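Local coordinates for protein cyanophycinase-like exopeptidase (actinobacterium SCGC AAA027-L06, PDB 6NQC) that probably hydrolyses peptide bonds as a serine exopeptidase of family S51, the family that includes cyanophycinase, at residues E42-E47 and Q83-Y89; G53-L59 and K112-Y118; G27-E33 and A151-A157. All blocks are in the same frame, centred on the assembly; numbering follows the deposited sequence.

In the fold
The three contacts trace one alpha/beta architecture from its flank to its middle. Contact 3, the buried one, pairs strands 26-29 and 149-153 near the centre of the chain; contact 2 pairs strands 57-61 and 116-119 of the same sheet, and its entry loops reach the surface. Contact 1 lies on the sheet face that carries F58 and L116, joining helices 39-51 and 70-87, and is partly buried. Backbone bonds dominate contacts 2 and 3, whereas contact 1 relies on side chains. I46 of contact 1 packs on L116 of contact 2, and the hydroxyl of Y118 reaches between V29, E33 and C153 of contact 3, where the probable nucleophile sits.

Contact 1: residues E42-E47 and Q83-Y89; sequences EKSLIE and QADRLGY
Helix-on-sheet layering in an alpha/beta fold brings helices 39-51 and 70-87 together on one face of the central sheet, with L87 and Y89 leaning on E42, K43 and I46. The short helical segments cross at -71° with their axes 11.0 Å apart, so side chains must bridge the gap. At one end this is done by a polar pair. Q83 NE2 gives a nearly straight hydrogen bond of 2.7 Å to E42 OE1, and although the acceptor lies in the plane of the amide, the amide reaches the carboxylate from above, 62° out of its plane. The two flat groups are thus turned steeply against each other. The bend of the glutamine chain at chi2 (88°) swings the amide across to E42, and its rotation is fixed from both ends: R86 NH2 donates to Q83 OE1 at 2.7 Å, and NE2 also serves L35 O. The other oxygen of E42 accepts from Y34 N, so the carboxylate is held by the loop after strand 26-29 as well.

In the middle, L87 lays CD1 against the helix backbone, 3.8 Å from K43 N. Just beyond it, the helix closes in a Schellman motif, with G88 at the C-prime position in positive phi and Y89 N bonded to A84 O at 3.2 Å. That turn redirects the chain and lets the Y89 ring lie against I46, whose CG2 sits over the centre of the ring in a CH-pi contact, 3.7 Å from the centroid. A second branch of the isoleucine, CD1, comes to 3.8 Å from Y89 CD2. At the ring's edge, near its plane, K43 passes crosswise, its CG 3.9 Å from Y89 CE2.

Contact 2: residues G53-L59 and K112-Y118; sequences GKKPIFL and KDAALIY
Hydrogen bonds to the backbone come first, beginning where the D113 carboxylate meets K55. D113 holds CG opposite its backbone N (chi1 -174°), which puts OD1 at K55 N, 2.7 Å away, on the syn side but 34° out of the carboxylate plane. Next, K55 O takes two donors: A115 N across the contact at 2.9 Å, and I57 N from the inverse gamma turn centred on P56. From there a regular ladder continues, with L116 N to I57 O, L59 N to L116 O at 2.8 Å and Y118 N to L59 O at 2.9 Å. This alternation is the parallel pairing of strands 57-61 and 116-119, neighbours in the central sheet, with F58 in register with L116 and L59 with I117.

The long chains of the entry loops form a second group. K54 passes over A114 and A115, and its NZ has its main partners in S146 and N143, with only a weak bond to K112 O. K55 crosses D113 at about a right angle, its methylenes packed against the carboxylate, with K55 CG 3.5 Å from D113 OD2.

Apolar contacts divide by place in the sheet. On one face, F58 and L116 lie side by side pointing the same way; L116 CD2 sits over the face of the phenyl ring, 3.9 Å from its centroid, while Y118 CB meets the ring edge in plane. On the other face L59 CB meets I117 CG1; at the mouth of the strands A114 CB receives I57 CD1 at 3.6 Å and L59 CD1.

Contact 3: residues G27-E33 and A151-A157; sequences GLVGSGE and AGCSAGA
C153 turns its thiol into the bend that E33 makes over it, with V29 alongside from the neighbouring strand. With chi1 at 176°, C153 SG runs out past V29 CG1, at 3.9 Å, to within 3.6 Å of S31 CA. E33 folds back at chi2, bringing its carboxylate beside the cysteine with E33 OE2 3.5 Å from C153 SG in a packing contact; the hydrogen bond of OE2 comes from G121 N. The Y118 side chain closes the group by touching V29, E33 and C153.

Beneath these side chains lies parallel pairing in the middle of the central sheet, strand 26-29 beside strand 149-153. G152 N donates to G27 O at 3.1 Å, V29 N to G152 O at 2.9 Å, and S154 N to V29 O at 2.9 Å with an N-H...O angle of 170°. Where G27 faces A151 and V29 faces C153, the backbones come close, and A151 CA lies only 3.2 Å from G27 O.

The bond from S154 N to V29 O lies at the start of a sharp strand-to-helix turn. S154 has positive phi and stands between G152 and G156, whose lack of side chains suits so tight a bend; A157 on the following helix points its CB back to V29 O. This matches the nucleophile elbow of serine hydrolases, and S154 OG, in a weak hydrogen bond to H189 NE2, is probably the nucleophile of a Ser-His-Glu triad completed by E219. This is consistent with strand pairing and the V29 carbonyl steadying the strained backbone from which the serine is presented.

Contact 1: residues E42-E47 and Q83-Y89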
loop_
_atom_site.group_PDB
_atom_site.type_symbol
_atom_site.label_atom_id
_atom_site.label_comp_id
_atom_site.label_asym_id
_atom_site.label_seq_id
_atom_site.Cartn_x
_atom_site.Cartn_y
_atom_site.Cartn_z
ATOM N N GLU A 42 -4.642 -10.215 -4.739
ATOM C CA GLU A 42 -5.006 -9.979 -3.341
ATOM C C GLU A 42 -5.144 -11.318 -2.598
ATOM O O GLU A 42 -4.711 -11.451 -1.437
ATOM C CB GLU A 42 -6.296 -9.153 -3.245
ATOM C CG GLU A 42 -6.046 -7.654 -3.624
ATOM C CD GLU A 42 -7.275 -6.792 -3.838
ATOM O OE1 GLU A 42 -8.413 -7.209 -3.474
ATOM O OE2 GLU A 42 -7.088 -5.662 -4.339
ATOM N N LYS A 43 -5.735 -12.326 -3.257
ATOM C CA LYS A 43 -5.823 -13.658 -2.653
ATOM C C LYS A 43 -4.453 -14.210 -2.304
ATOM O O LYS A 43 -4.263 -14.783 -1.219
ATOM C CB LYS A 43 -6.551 -14.622 -3.575
ATOM C CG LYS A 43 -6.889 -15.933 -2.886
ATOM C CD LYS A 43 -7.658 -16.900 -3.810
ATOM C CE LYS A 43 -7.456 -18.350 -3.320
ATOM N NZ LYS A 43 -8.619 -19.236 -3.584
ATOM N N SER A 44 -3.493 -14.115 -3.231
ATOM C CA SER A 44 -2.151 -14.626 -2.960
ATOM C C SER A 44 -1.522 -13.955 -1.739
ATOM O O SER A 44 -0.768 -14.591 -0.996
ATOM C CB SER A 44 -1.258 -14.432 -4.196
ATOM O OG SER A 44 -0.959 -13.054 -4.459
ATOM N N LEU A 45 -1.776 -12.653 -1.542
ATOM C CA LEU A 45 -1.267 -11.964 -0.364
ATOM C C LEU A 45 -1.897 -12.515 0.906
ATOM O O LEU A 45 -1.229 -12.611 1.949
ATOM C CB LEU A 45 -1.562 -10.467 -0.465
ATOM C CG LEU A 45 -0.822 -9.666 -1.529
ATOM C CD1 LEU A 45 -1.318 -8.199 -1.571
ATOM C CD2 LEU A 45 0.663 -9.707 -1.239
ATOM N N ILE A 46 -3.195 -12.857 0.848
ATOM C CA ILE A 46 -3.845 -13.440 2.013
ATOM C C ILE A 46 -3.263 -14.812 2.296
ATOM O O ILE A 46 -2.968 -15.160 3.454
ATOM C CB ILE A 46 -5.362 -13.530 1.808
ATOM C CG1 ILE A 46 -5.933 -12.136 1.711
ATOM C CG2 ILE A 46 -6.006 -14.337 2.939
ATOM C CD1 ILE A 46 -7.294 -12.095 1.054
ATOM N N GLU A 47 -3.047 -15.590 1.231
ATOM C CA GLU A 47 -2.422 -16.906 1.357
ATOM C C GLU A 47 -1.019 -16.813 1.943
ATOM O O GLU A 47 -0.644 -17.632 2.779
ATOM C CB GLU A 47 -2.388 -17.569 -0.016
ATOM C CG GLU A 47 -3.745 -17.979 -0.511
ATOM C CD GLU A 47 -3.704 -18.552 -1.928
ATOM O OE1 GLU A 47 -2.850 -18.135 -2.741
ATOM O OE2 GLU A 47 -4.537 -19.431 -2.214
ATOM N N GLN A 83 -15.144 -7.951 -2.543
ATOM C CA GLN A 83 -13.934 -8.644 -2.963
ATOM C C GLN A 83 -13.631 -9.799 -2.011
ATOM O O GLN A 83 -13.375 -10.926 -2.451
ATOM C CB GLN A 83 -12.754 -7.685 -3.057
ATOM C CG GLN A 83 -11.443 -8.353 -3.461
ATOM C CD GLN A 83 -11.255 -8.412 -4.947
ATOM O OE1 GLN A 83 -12.199 -8.703 -5.691
ATOM N NE2 GLN A 83 -10.037 -8.150 -5.405
ATOM N N ALA A 84 -13.657 -9.529 -0.706
ATOM C CA ALA A 84 -13.347 -10.569 0.274
ATOM C C ALA A 84 -14.293 -11.755 0.127
ATOM O O ALA A 84 -13.877 -12.912 0.230
ATOM C CB ALA A 84 -13.432 -9.989 1.680
ATOM N N ASP A 85 -15.573 -11.484 -0.124
ATOM C CA ASP A 85 -16.531 -12.567 -0.348
ATOM C C ASP A 85 -16.178 -13.391 -1.587
ATOM O O ASP A 85 -16.242 -14.625 -1.565
ATOM C CB ASP A 85 -17.944 -11.990 -0.487
ATOM C CG ASP A 85 -18.500 -11.468 0.845
ATOM O OD1 ASP A 85 -17.923 -11.797 1.912
ATOM O OD2 ASP A 85 -19.501 -10.721 0.812
ATOM N N ARG A 86 -15.804 -12.733 -2.680
ATOM C CA ARG A 86 -15.404 -13.473 -3.869
ATOM C C ARG A 86 -14.197 -14.356 -3.599
ATOM O O ARG A 86 -14.074 -15.429 -4.180
ATOM C CB ARG A 86 -15.090 -12.509 -5.026
ATOM C CG ARG A 86 -16.301 -11.745 -5.550
ATOM C CD ARG A 86 -16.022 -11.073 -6.899
ATOM N NE ARG A 86 -15.132 -9.933 -6.759
ATOM C CZ ARG A 86 -15.540 -8.701 -6.472
ATOM N NH1 ARG A 86 -16.829 -8.451 -6.314
ATOM N NH2 ARG A 86 -14.650 -7.728 -6.351
ATOM N N LEU A 87 -13.260 -13.897 -2.755
ATOM C CA LEU A 87 -12.048 -14.675 -2.545
ATOM C C LEU A 87 -12.227 -15.764 -1.485
ATOM O O LEU A 87 -11.424 -16.694 -1.437
ATOM C CB LEU A 87 -10.884 -13.770 -2.128
ATOM C CG LEU A 87 -10.622 -12.629 -3.089
ATOM C CD1 LEU A 87 -9.424 -11.779 -2.638
ATOM C CD2 LEU A 87 -10.353 -13.173 -4.465
ATOM N N GLY A 88 -13.234 -15.637 -0.619
ATOM C CA GLY A 88 -13.456 -16.633 0.412
ATOM C C GLY A 88 -12.858 -16.351 1.763
ATOM O O GLY A 88 -12.657 -17.295 2.529
ATOM N N TYR A 89 -12.592 -15.092 2.110
ATOM C CA TYR A 89 -12.058 -14.733 3.416
ATOM C C TYR A 89 -12.893 -13.632 4.047
ATOM O O TYR A 89 -13.448 -12.762 3.352
ATOM C CB TYR A 89 -10.583 -14.273 3.293
ATOM C CG TYR A 89 -9.735 -15.292 2.581
ATOM C CD1 TYR A 89 -9.203 -16.390 3.257
ATOM C CD2 TYR A 89 -9.500 -15.192 1.224
ATOM C CE1 TYR A 89 -8.449 -17.343 2.583
ATOM C CE2 TYR A 89 -8.744 -16.111 0.561
ATOM C CZ TYR A 89 -8.232 -17.191 1.231
ATOM O OH TYR A 89 -7.486 -18.105 0.538
#

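Contact 2: residues G53-L59 and K112-Y118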
loop_
_atom_site.group_PDB
_atom_site.type_symbol
_atom_site.label_atom_id
_atom_site.label_comp_id
_atom_site.label_asym_id
_atom_site.label_seq_id
_atom_site.Cartn_x
_atom_site.Cartn_y
_atom_site.Cartn_z
ATOM N N GLY A 53 1.014 -18.176 9.437
ATOM C CA GLY A 53 0.294 -18.400 10.677
ATOM C C GLY A 53 -0.661 -17.314 11.127
ATOM O O GLY A 53 -1.086 -17.336 12.292
ATOM N N LYS A 54 -0.988 -16.341 10.271
ATOM C CA LYS A 54 -1.883 -15.256 10.650
ATOM C C LYS A 54 -3.335 -15.656 10.417
ATOM O O LYS A 54 -3.630 -16.476 9.549
ATOM C CB LYS A 54 -1.549 -13.996 9.839
ATOM C CG LYS A 54 -0.181 -13.425 10.109
ATOM C CD LYS A 54 -0.096 -12.834 11.501
ATOM C CE LYS A 54 1.261 -12.133 11.706
ATOM N NZ LYS A 54 1.253 -11.440 13.037
ATOM N N LYS A 55 -4.234 -15.066 11.187
ATOM C CA LYS A 55 -5.648 -15.280 10.960
ATOM C C LYS A 55 -6.001 -14.985 9.508
ATOM O O LYS A 55 -5.552 -13.966 8.949
ATOM C CB LYS A 55 -6.500 -14.376 11.850
ATOM C CG LYS A 55 -6.566 -14.766 13.318
ATOM C CD LYS A 55 -7.603 -13.889 14.027
ATOM C CE LYS A 55 -7.263 -13.667 15.502
ATOM N NZ LYS A 55 -8.506 -13.455 16.331
ATOM N N PRO A 56 -6.860 -15.771 8.897
ATOM C CA PRO A 56 -7.189 -15.563 7.465
ATOM C C PRO A 56 -8.181 -14.424 7.229
ATOM O O PRO A 56 -9.243 -14.578 6.678
ATOM C CB PRO A 56 -7.795 -16.928 7.090
ATOM C CG PRO A 56 -8.536 -17.352 8.358
ATOM C CD PRO A 56 -7.606 -16.907 9.488
ATOM N N ILE A 57 -7.792 -13.214 7.664
ATOM C CA ILE A 57 -8.659 -12.049 7.463
ATOM C C ILE A 57 -8.022 -11.081 6.458
ATOM O O ILE A 57 -6.799 -10.988 6.341
ATOM C CB ILE A 57 -8.991 -11.297 8.779
ATOM C CG1 ILE A 57 -7.713 -10.953 9.528
ATOM C CG2 ILE A 57 -9.950 -12.120 9.664
ATOM C CD1 ILE A 57 -7.920 -9.842 10.518
ATOM N N PHE A 58 -8.891 -10.374 5.732
ATOM C CA PHE A 58 -8.582 -9.313 4.770
ATOM C C PHE A 58 -8.950 -8.008 5.463
ATOM O O PHE A 58 -10.102 -7.567 5.443
ATOM C CB PHE A 58 -9.398 -9.529 3.500
ATOM C CG PHE A 58 -9.004 -8.694 2.330
ATOM C CD1 PHE A 58 -8.166 -7.582 2.448
ATOM C CD2 PHE A 58 -9.484 -9.028 1.079
ATOM C CE1 PHE A 58 -7.849 -6.831 1.324
ATOM C CE2 PHE A 58 -9.155 -8.280 -0.037
ATOM C CZ PHE A 58 -8.338 -7.182 0.089
ATOM N N LEU A 59 -7.967 -7.405 6.125
ATOM C CA LEU A 59 -8.183 -6.220 6.932
ATOM C C LEU A 59 -7.989 -4.995 6.036
ATOM O O LEU A 59 -6.972 -4.876 5.348
ATOM C CB LEU A 59 -7.214 -6.226 8.118
ATOM C CG LEU A 59 -7.604 -5.452 9.359
ATOM C CD1 LEU A 59 -6.863 -5.942 10.601
ATOM C CD2 LEU A 59 -7.268 -3.986 9.096
ATOM N N LYS A 112 -2.973 -6.777 14.721
ATOM C CA LYS A 112 -1.796 -7.491 15.164
ATOM C C LYS A 112 -1.819 -8.961 14.782
ATOM O O LYS A 112 -0.793 -9.635 14.924
ATOM C CB LYS A 112 -1.628 -7.356 16.689
ATOM C CG LYS A 112 -1.212 -5.953 17.107
ATOM C CD LYS A 112 -0.737 -5.900 18.539
ATOM C CE LYS A 112 -1.464 -4.803 19.307
ATOM N NZ LYS A 112 -0.554 -4.030 20.213
ATOM N N ASP A 113 -2.945 -9.467 14.282
ATOM C CA ASP A 113 -2.984 -10.830 13.704
ATOM C C ASP A 113 -3.877 -10.843 12.458
ATOM O O ASP A 113 -5.049 -11.228 12.502
ATOM C CB ASP A 113 -3.459 -11.830 14.764
ATOM C CG ASP A 113 -3.390 -13.266 14.300
ATOM O OD1 ASP A 113 -3.087 -13.505 13.107
ATOM O OD2 ASP A 113 -3.656 -14.141 15.146
ATOM N N ALA A 114 -3.309 -10.441 11.322
ATOM C CA ALA A 114 -4.075 -10.318 10.086
ATOM C C ALA A 114 -3.250 -10.860 8.931
ATOM O O ALA A 114 -2.096 -10.466 8.761
ATOM C CB ALA A 114 -4.500 -8.857 9.859
ATOM N N ALA A 115 -3.844 -11.756 8.131
ATOM C CA ALA A 115 -3.117 -12.279 6.979
ATOM C C ALA A 115 -2.790 -11.182 5.959
ATOM O O ALA A 115 -1.720 -11.204 5.320
ATOM C CB ALA A 115 -3.897 -13.377 6.280
ATOM N N LEU A 116 -3.703 -10.241 5.777
ATOM C CA LEU A 116 -3.441 -9.094 4.909
ATOM C C LEU A 116 -4.003 -7.821 5.522
ATOM O O LEU A 116 -5.147 -7.780 5.997
ATOM C CB LEU A 116 -4.055 -9.328 3.508
ATOM C CG LEU A 116 -4.140 -8.174 2.513
ATOM C CD1 LEU A 116 -2.768 -7.607 2.145
ATOM C CD2 LEU A 116 -4.848 -8.581 1.253
ATOM N N ILE A 117 -3.191 -6.766 5.485
ATOM C CA ILE A 117 -3.628 -5.418 5.825
ATOM C C ILE A 117 -3.452 -4.584 4.569
ATOM O O ILE A 117 -2.379 -4.628 3.953
ATOM C CB ILE A 117 -2.838 -4.860 7.018
ATOM C CG1 ILE A 117 -3.079 -5.741 8.240
ATOM C CG2 ILE A 117 -3.219 -3.445 7.296
ATOM C CD1 ILE A 117 -2.124 -5.399 9.385
ATOM N N TYR A 118 -4.522 -3.901 4.134
ATOM C CA TYR A 118 -4.575 -3.182 2.859
ATOM C C TYR A 118 -4.920 -1.716 3.095
ATOM O O TYR A 118 -5.941 -1.422 3.714
ATOM C CB TYR A 118 -5.625 -3.831 1.936
ATOM C CG TYR A 118 -5.382 -3.602 0.477
ATOM C CD1 TYR A 118 -5.665 -2.356 -0.103
ATOM C CD2 TYR A 118 -4.837 -4.599 -0.334
ATOM C CE1 TYR A 118 -5.439 -2.135 -1.437
ATOM C CE2 TYR A 118 -4.590 -4.360 -1.671
ATOM C CZ TYR A 118 -4.906 -3.111 -2.212
ATOM O OH TYR A 118 -4.688 -2.823 -3.541
#

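Contact 3: residues G27-E33 and A151-A157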
loop_
_atom_site.group_PDB
_atom_site.type_symbol
_atom_site.label_atom_id
_atom_site.label_comp_id
_atom_site.label_asym_id
_atom_site.label_seq_id
_atom_site.Cartn_x
_atom_site.Cartn_y
_atom_site.Cartn_z
ATOM N N GLY A 27 3.049 -5.439 -0.948
ATOM C CA GLY A 27 2.470 -5.127 -2.241
ATOM C C GLY A 27 2.342 -3.624 -2.473
ATOM O O GLY A 27 1.785 -2.895 -1.653
ATOM N N LEU A 28 2.832 -3.191 -3.624
ATOM C CA LEU A 28 2.676 -1.815 -4.110
ATOM C C LEU A 28 1.784 -1.824 -5.339
ATOM O O LEU A 28 2.142 -2.412 -6.371
ATOM C CB LEU A 28 4.049 -1.216 -4.441
ATOM C CG LEU A 28 5.152 -1.472 -3.417
ATOM C CD1 LEU A 28 6.495 -1.009 -3.915
ATOM C CD2 LEU A 28 4.779 -0.789 -2.119
ATOM N N VAL A 29 0.606 -1.190 -5.245
ATOM C CA VAL A 29 -0.413 -1.279 -6.286
ATOM C C VAL A 29 -0.644 0.096 -6.894
ATOM O O VAL A 29 -0.838 1.075 -6.175
ATOM C CB VAL A 29 -1.713 -1.859 -5.724
ATOM C CG1 VAL A 29 -2.765 -2.045 -6.791
ATOM C CG2 VAL A 29 -1.413 -3.261 -5.071
ATOM N N GLY A 30 -0.659 0.157 -8.220
ATOM C CA GLY A 30 -0.818 1.438 -8.904
ATOM C C GLY A 30 -2.243 1.965 -8.968
ATOM O O GLY A 30 -2.462 3.188 -8.992
ATOM N N SER A 31 -3.220 1.073 -8.979
ATOM C CA SER A 31 -4.657 1.384 -8.935
ATOM C C SER A 31 -5.377 0.035 -8.893
ATOM O O SER A 31 -4.772 -1.010 -9.146
ATOM C CB SER A 31 -5.172 2.213 -10.127
ATOM O OG SER A 31 -5.401 1.409 -11.278
ATOM N N GLY A 32 -6.672 0.074 -8.607
ATOM C CA GLY A 32 -7.528 -1.076 -8.846
ATOM C C GLY A 32 -7.738 -1.954 -7.653
ATOM O O GLY A 32 -8.050 -3.142 -7.836
ATOM N N GLU A 33 -7.557 -1.420 -6.434
ATOM C CA GLU A 33 -7.798 -2.211 -5.240
ATOM C C GLU A 33 -9.201 -2.814 -5.291
ATOM O O GLU A 33 -10.151 -2.200 -5.797
ATOM C CB GLU A 33 -7.618 -1.383 -3.973
ATOM C CG GLU A 33 -8.663 -0.282 -3.738
ATOM C CD GLU A 33 -8.234 1.053 -4.304
ATOM O OE1 GLU A 33 -8.429 1.245 -5.502
ATOM O OE2 GLU A 33 -7.669 1.888 -3.553
ATOM N N ALA A 151 -0.167 -4.230 1.949
ATOM C CA ALA A 151 -0.261 -3.663 0.617
ATOM C C ALA A 151 -0.878 -2.281 0.708
ATOM O O ALA A 151 -1.629 -1.973 1.637
ATOM C CB ALA A 151 -1.081 -4.584 -0.325
ATOM N N GLY A 152 -0.534 -1.450 -0.259
ATOM C CA GLY A 152 -1.139 -0.149 -0.408
ATOM C C GLY A 152 -1.341 0.174 -1.867
ATOM O O GLY A 152 -0.504 -0.139 -2.729
ATOM N N CYS A 153 -2.495 0.761 -2.151
ATOM C CA CYS A 153 -2.899 1.095 -3.508
ATOM C C CYS A 153 -2.973 2.611 -3.658
ATOM O O CYS A 153 -3.580 3.291 -2.821
ATOM C CB CYS A 153 -4.236 0.447 -3.828
ATOM S SG CYS A 153 -4.870 0.884 -5.418
ATOM N N SER A 154 -2.315 3.128 -4.703
ATOM C CA SER A 154 -2.282 4.554 -5.029
ATOM C C SER A 154 -1.730 5.335 -3.837
ATOM O O SER A 154 -0.551 5.163 -3.487
ATOM C CB SER A 154 -3.686 5.012 -5.450
ATOM O OG SER A 154 -3.592 6.294 -6.015
ATOM N N ALA A 155 -2.567 6.142 -3.169
ATOM C CA ALA A 155 -2.113 6.844 -1.974
ATOM C C ALA A 155 -1.519 5.881 -0.970
ATOM O O ALA A 155 -0.590 6.234 -0.229
ATOM C CB ALA A 155 -3.252 7.619 -1.315
ATOM N N GLY A 156 -2.097 4.670 -0.874
ATOM C CA GLY A 156 -1.625 3.700 0.094
ATOM C C GLY A 156 -0.238 3.182 -0.194
ATOM O O GLY A 156 0.490 2.786 0.720
ATOM N N ALA A 157 0.140 3.159 -1.458
ATOM C CA ALA A 157 1.505 2.840 -1.820
ATOM C C ALA A 157 2.446 4.021 -1.577
ATOM O O ALA A 157 3.596 3.837 -1.156
ATOM C CB ALA A 157 1.550 2.400 -3.276
#